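Local coordinates for nucleoside-triphosphatase THEP1 (Aquifex aeolicus, PDB 1YE8), which hydrolyses nucleoside triphosphates, among them ATP, GTP, CTP, TTP and UTP, to the diphosphate and phosphate, and has no kinase activity, at residues A[25-37]-A[46-59]. Numbering follows the deposited sequence.
Sequences GKRAIGFWTEEVR and GFRIITTEGKKKIF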
loop_
_atom_site.group_PDB
_atom_site.type_symbol
_atom_site.label_atom_id
_atom_site.label_comp_id
_atom_site.label_asym_id
_atom_site.label_seq_id
_atom_site.Cartn_x
_atom_site.Cartn_y
_atom_site.Cartn_z
ATOM N N GLY A 25 3.920 -1.407 15.519
ATOM C CA GLY A 25 3.734 -2.690 16.180
ATOM C C GLY A 25 2.406 -3.330 15.830
ATOM O O GLY A 25 2.028 -3.401 14.661
ATOM N N LYS A 26 1.679 -3.766 16.846
ATOM C CA LYS A 26 0.437 -4.504 16.664
ATOM C C LYS A 26 -0.683 -3.608 16.136
ATOM O O LYS A 26 -1.755 -4.096 15.765
ATOM C CB LYS A 26 0.024 -5.178 17.982
ATOM C CG LYS A 26 0.951 -6.315 18.420
ATOM C CD LYS A 26 0.505 -6.863 19.767
ATOM C CE LYS A 26 1.199 -8.175 20.108
ATOM N NZ LYS A 26 2.001 -8.060 21.363
ATOM N N ARG A 27 -0.442 -2.301 16.073
ATOM C CA ARG A 27 -1.440 -1.392 15.508
ATOM C C ARG A 27 -1.549 -1.531 13.990
ATOM O O ARG A 27 -2.591 -1.209 13.421
ATOM C CB ARG A 27 -1.091 0.055 15.824
ATOM C CG ARG A 27 -1.232 0.423 17.298
ATOM C CD ARG A 27 -0.624 1.782 17.613
ATOM N NE ARG A 27 -1.413 2.848 17.001
ATOM C CZ ARG A 27 -1.063 4.126 16.994
ATOM N NH1 ARG A 27 0.065 4.501 17.586
ATOM N NH2 ARG A 27 -1.849 5.026 16.422
ATOM N N ALA A 28 -0.475 -1.977 13.341
ATOM C CA ALA A 28 -0.407 -1.985 11.881
ATOM C C ALA A 28 -0.906 -3.307 11.324
ATOM O O ALA A 28 -0.417 -4.366 11.729
ATOM C CB ALA A 28 1.015 -1.725 11.428
ATOM N N ILE A 29 -1.877 -3.250 10.405
ATOM C CA ILE A 29 -2.396 -4.468 9.758
ATOM C C ILE A 29 -2.527 -4.208 8.259
ATOM O O ILE A 29 -3.168 -3.232 7.854
ATOM C CB ILE A 29 -3.771 -4.911 10.334
ATOM C CG1 ILE A 29 -3.786 -4.954 11.871
ATOM C CG2 ILE A 29 -4.171 -6.248 9.739
ATOM C CD1 ILE A 29 -5.228 -4.964 12.482
ATOM N N GLY A 30 -1.944 -5.071 7.432
ATOM C CA GLY A 30 -2.039 -4.896 5.988
ATOM C C GLY A 30 -0.885 -5.553 5.263
ATOM O O GLY A 30 -0.450 -6.647 5.628
ATOM N N PHE A 31 -0.365 -4.887 4.238
ATOM C CA PHE A 31 0.707 -5.468 3.456
ATOM C C PHE A 31 1.549 -4.409 2.797
ATOM O O PHE A 31 1.100 -3.251 2.596
ATOM C CB PHE A 31 0.161 -6.474 2.412
ATOM C CG PHE A 31 -0.579 -5.822 1.256
ATOM C CD1 PHE A 31 0.106 -5.293 0.173
ATOM C CD2 PHE A 31 -1.968 -5.714 1.279
ATOM C CE1 PHE A 31 -0.570 -4.691 -0.879
ATOM C CE2 PHE A 31 -2.649 -5.096 0.230
ATOM C CZ PHE A 31 -1.945 -4.595 -0.852
ATOM N N TRP A 32 2.746 -4.834 2.401
ATOM C CA TRP A 32 3.599 -4.042 1.529
ATOM C C TRP A 32 4.123 -4.898 0.390
ATOM O O TRP A 32 3.840 -6.106 0.324
ATOM C CB TRP A 32 4.735 -3.336 2.296
ATOM C CG TRP A 32 5.687 -4.272 3.010
ATOM C CD1 TRP A 32 6.852 -4.798 2.521
ATOM C CD2 TRP A 32 5.529 -4.795 4.332
ATOM N NE1 TRP A 32 7.435 -5.611 3.467
ATOM C CE2 TRP A 32 6.642 -5.630 4.587
ATOM C CE3 TRP A 32 4.564 -4.634 5.338
ATOM C CZ2 TRP A 32 6.815 -6.307 5.814
ATOM C CZ3 TRP A 32 4.733 -5.318 6.548
ATOM C CH2 TRP A 32 5.853 -6.131 6.765
ATOM N N THR A 33 4.829 -4.261 -0.536
ATOM C CA THR A 33 5.258 -4.932 -1.758
ATOM C C THR A 33 6.757 -4.744 -1.937
ATOM O O THR A 33 7.243 -3.610 -2.020
ATOM C CB THR A 33 4.465 -4.373 -2.960
ATOM O OG1 THR A 33 3.082 -4.739 -2.825
ATOM C CG2 THR A 33 4.900 -5.036 -4.280
ATOM N N GLU A 34 7.491 -5.851 -1.952
ATOM C CA GLU A 34 8.939 -5.798 -2.064
ATOM C C GLU A 34 9.404 -6.285 -3.413
ATOM O O GLU A 34 8.813 -7.184 -3.999
ATOM C CB GLU A 34 9.582 -6.646 -0.978
ATOM C CG GLU A 34 9.531 -5.991 0.399
ATOM C CD GLU A 34 10.420 -6.668 1.432
ATOM O OE1 GLU A 34 11.334 -7.442 1.056
ATOM O OE2 GLU A 34 10.185 -6.433 2.640
ATOM N N GLU A 35 10.480 -5.685 -3.909
ATOM C CA GLU A 35 11.108 -6.156 -5.135
ATOM C C GLU A 35 11.714 -7.540 -4.919
ATOM O O GLU A 35 12.246 -7.850 -3.838
ATOM C CB GLU A 35 12.206 -5.177 -5.584
ATOM C CG GLU A 35 11.743 -3.741 -5.810
ATOM C CD GLU A 35 12.891 -2.798 -6.140
ATOM O OE1 GLU A 35 13.891 -2.778 -5.381
ATOM O OE2 GLU A 35 12.785 -2.078 -7.155
ATOM N N VAL A 36 11.608 -8.377 -5.949
ATOM C CA VAL A 36 12.288 -9.657 -5.979
ATOM C C VAL A 36 13.571 -9.437 -6.772
ATOM O O VAL A 36 13.524 -9.022 -7.930
ATOM C CB VAL A 36 11.420 -10.743 -6.651
ATOM C CG1 VAL A 36 12.180 -12.064 -6.737
ATOM C CG2 VAL A 36 10.098 -10.921 -5.879
ATOM N N ARG A 37 14.707 -9.672 -6.117
ATOM C CA ARG A 37 16.016 -9.460 -6.720
ATOM C C ARG A 37 16.902 -10.682 -6.519
ATOM O O ARG A 37 16.859 -11.321 -5.463
ATOM C CB ARG A 37 16.689 -8.245 -6.089
ATOM C CG ARG A 37 16.137 -6.908 -6.552
ATOM C CD ARG A 37 16.866 -5.697 -5.954
ATOM N NE ARG A 37 16.239 -4.437 -6.351
ATOM C CZ ARG A 37 16.481 -3.790 -7.489
ATOM N NH1 ARG A 37 17.351 -4.273 -8.375
ATOM N NH2 ARG A 37 15.850 -2.655 -7.747
ATOM N N GLY A 46 10.821 -9.292 -10.279
ATOM C CA GLY A 46 9.427 -9.343 -9.887
ATOM C C GLY A 46 9.137 -8.622 -8.598
ATOM O O GLY A 46 9.980 -7.866 -8.083
ATOM N N PHE A 47 7.941 -8.888 -8.073
ATOM C CA PHE A 47 7.419 -8.247 -6.871
ATOM C C PHE A 47 6.688 -9.252 -5.998
ATOM O O PHE A 47 5.928 -10.089 -6.500
ATOM C CB PHE A 47 6.484 -7.089 -7.235
ATOM C CG PHE A 47 7.147 -6.020 -8.061
ATOM C CD1 PHE A 47 7.210 -6.138 -9.446
ATOM C CD2 PHE A 47 7.734 -4.908 -7.450
ATOM C CE1 PHE A 47 7.826 -5.161 -10.222
ATOM C CE2 PHE A 47 8.362 -3.925 -8.224
ATOM C CZ PHE A 47 8.402 -4.059 -9.612
ATOM N N ARG A 48 6.881 -9.107 -4.691
ATOM C CA ARG A 48 6.348 -10.000 -3.676
ATOM C C ARG A 48 5.463 -9.211 -2.718
ATOM O O ARG A 48 5.875 -8.185 -2.199
ATOM C CB ARG A 48 7.516 -10.643 -2.895
ATOM C CG ARG A 48 7.131 -11.818 -2.027
ATOM C CD ARG A 48 8.286 -12.434 -1.245
ATOM N NE ARG A 48 9.599 -12.110 -1.789
ATOM C CZ ARG A 48 10.413 -12.971 -2.406
ATOM N NH1 ARG A 48 10.072 -14.241 -2.589
ATOM N NH2 ARG A 48 11.586 -12.551 -2.846
ATOM N N ILE A 49 4.255 -9.689 -2.478
ATOM C CA ILE A 49 3.421 -9.113 -1.415
ATOM C C ILE A 49 3.857 -9.744 -0.096
ATOM O O ILE A 49 4.085 -10.956 -0.029
ATOM C CB ILE A 49 1.889 -9.312 -1.701
ATOM C CG1 ILE A 49 1.059 -8.784 -0.522
ATOM C CG2 ILE A 49 1.556 -10.766 -2.047
ATOM C CD1 ILE A 49 -0.425 -8.617 -0.816
ATOM N N ILE A 50 4.024 -8.919 0.937
ATOM C CA ILE A 50 4.389 -9.391 2.270
ATOM C C ILE A 50 3.374 -8.786 3.229
ATOM O O ILE A 50 3.207 -7.568 3.249
ATOM C CB ILE A 50 5.819 -8.946 2.636
ATOM C CG1 ILE A 50 6.809 -9.478 1.576
ATOM C CG2 ILE A 50 6.165 -9.429 4.048
ATOM C CD1 ILE A 50 8.296 -9.300 1.893
ATOM N N THR A 51 2.662 -9.617 3.989
ATOM C CA THR A 51 1.703 -9.082 4.944
ATOM C C THR A 51 2.320 -8.781 6.301
ATOM O O THR A 51 3.429 -9.214 6.605
ATOM C CB THR A 51 0.487 -9.986 5.134
ATOM O OG1 THR A 51 0.880 -11.123 5.930
ATOM C CG2 THR A 51 -0.042 -10.528 3.781
ATOM N N THR A 52 1.573 -8.069 7.133
ATOM C CA THR A 52 1.989 -7.832 8.505
ATOM C C THR A 52 2.006 -9.110 9.349
ATOM O O THR A 52 2.468 -9.054 10.493
ATOM C CB THR A 52 1.077 -6.804 9.165
ATOM O OG1 THR A 52 -0.291 -7.115 8.866
ATOM C CG2 THR A 52 1.337 -5.393 8.597
ATOM N N GLU A 53 1.540 -10.240 8.805
ATOM C CA GLU A 53 1.671 -11.546 9.478
ATOM C C GLU A 53 2.796 -12.381 8.908
ATOM O O GLU A 53 2.970 -13.544 9.294
ATOM C CB GLU A 53 0.353 -12.335 9.443
ATOM C CG GLU A 53 -0.772 -11.695 10.226
ATOM C CD GLU A 53 -0.456 -11.428 11.695
ATOM O OE1 GLU A 53 0.450 -12.086 12.293
ATOM O OE2 GLU A 53 -1.128 -10.549 12.267
ATOM N N GLY A 54 3.581 -11.801 8.007
ATOM C CA GLY A 54 4.735 -12.494 7.464
ATOM C C GLY A 54 4.423 -13.455 6.334
ATOM O O GLY A 54 5.295 -14.211 5.897
ATOM N N LYS A 55 3.199 -13.429 5.818
ATOM C CA LYS A 55 2.876 -14.237 4.652
ATOM C C LYS A 55 3.431 -13.543 3.413
ATOM O O LYS A 55 3.354 -12.316 3.303
ATOM C CB LYS A 55 1.365 -14.473 4.522
ATOM C CG LYS A 55 0.700 -15.098 5.751
ATOM C CD LYS A 55 1.167 -16.503 6.050
ATOM C CE LYS A 55 0.464 -17.006 7.313
ATOM N NZ LYS A 55 -0.904 -17.496 7.026
ATOM N N LYS A 56 4.014 -14.320 2.507
ATOM C CA LYS A 56 4.701 -13.793 1.324
ATOM C C LYS A 56 4.342 -14.559 0.056
ATOM O O LYS A 56 4.180 -15.787 0.086
ATOM C CB LYS A 56 6.224 -13.839 1.509
ATOM C CG LYS A 56 6.720 -13.321 2.840
ATOM C CD LYS A 56 8.206 -13.531 3.002
ATOM C CE LYS A 56 8.606 -13.199 4.411
ATOM N NZ LYS A 56 8.352 -11.778 4.744
ATOM N N LYS A 57 4.222 -13.847 -1.061
ATOM C CA LYS A 57 3.993 -14.493 -2.351
ATOM C C LYS A 57 4.408 -13.592 -3.495
ATOM O O LYS A 57 4.041 -12.405 -3.514
ATOM C CB LYS A 57 2.524 -14.880 -2.533
ATOM C CG LYS A 57 2.295 -15.771 -3.759
ATOM C CD LYS A 57 0.923 -16.425 -3.755
ATOM C CE LYS A 57 0.762 -17.402 -2.625
ATOM N NZ LYS A 57 1.657 -18.575 -2.772
ATOM N N ILE A 58 5.148 -14.147 -4.456
ATOM C CA ILE A 58 5.434 -13.429 -5.694
ATOM C C ILE A 58 4.157 -13.379 -6.520
ATOM O O ILE A 58 3.596 -14.417 -6.885
ATOM C CB ILE A 58 6.568 -14.096 -6.514
ATOM C CG1 ILE A 58 7.879 -14.047 -5.719
ATOM C CG2 ILE A 58 6.734 -13.381 -7.866
ATOM C CD1 ILE A 58 9.052 -14.805 -6.380
ATOM N N PHE A 59 3.684 -12.171 -6.814
ATOM C CA PHE A 59 2.484 -12.014 -7.631
ATOM C C PHE A 59 2.723 -11.345 -8.982
ATOM O O PHE A 59 1.822 -11.280 -9.802
ATOM C CB PHE A 59 1.393 -11.252 -6.857
ATOM C CG PHE A 59 1.678 -9.766 -6.665
ATOM C CD1 PHE A 59 2.418 -9.323 -5.574
ATOM C CD2 PHE A 59 1.174 -8.830 -7.553
ATOM C CE1 PHE A 59 2.674 -7.951 -5.374
ATOM C CE2 PHE A 59 1.439 -7.455 -7.376
ATOM C CZ PHE A 59 2.191 -7.023 -6.272
HETATM O O HOH W 1 11.442 -9.775 -1.687
#
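With chi1 at 61°, Trp32 has its CG between its own backbone N and carbonyl carbon, which folds the indole back over Ile50; Ile50 CB lies over the face of the five-membered ring, and Ile50 CG2 reaches Trp32 CZ2 at 3.6 Å. A similar first torsion in Phe31 (72°) turns its ring on the other face of the sheet to meet Ile49. Ile49 lays CD1 over the Phe31 ring, 3.7 Å from its centroid, and helix 77-97 packs against both residues. Back beside Trp32, Glu34 OE2 accepts from Trp32 NE1 at 3.0 Å, nearly in the indole plane, and also pairs with Lys18. Ile50 CD1 packs against the Glu34 carboxylate, 3.4 Å from Glu34 CD. Strands 31-36 and 46-51 form an antiparallel beta hairpin at the edge of a sheet separate from the parallel RecA-like one. The chain turns a corner between the two sheets at Gly30, and there, at the open end of the hairpin, Thr52 OG1 accepts from Gly30 N at 3.0 Å, while Thr52 N donates to Gly30 O. Trp32 also touches Thr14 and Asp106, both inferred to bind ATP, so this face of the hairpin adjoins the P-loop. Toward the other end, Val36 CG2 lies over one face of the Arg48 guanidinium, 3.8 Å from Arg48 NH2, and a water accepting from Arg48 NE donates to Glu35 O.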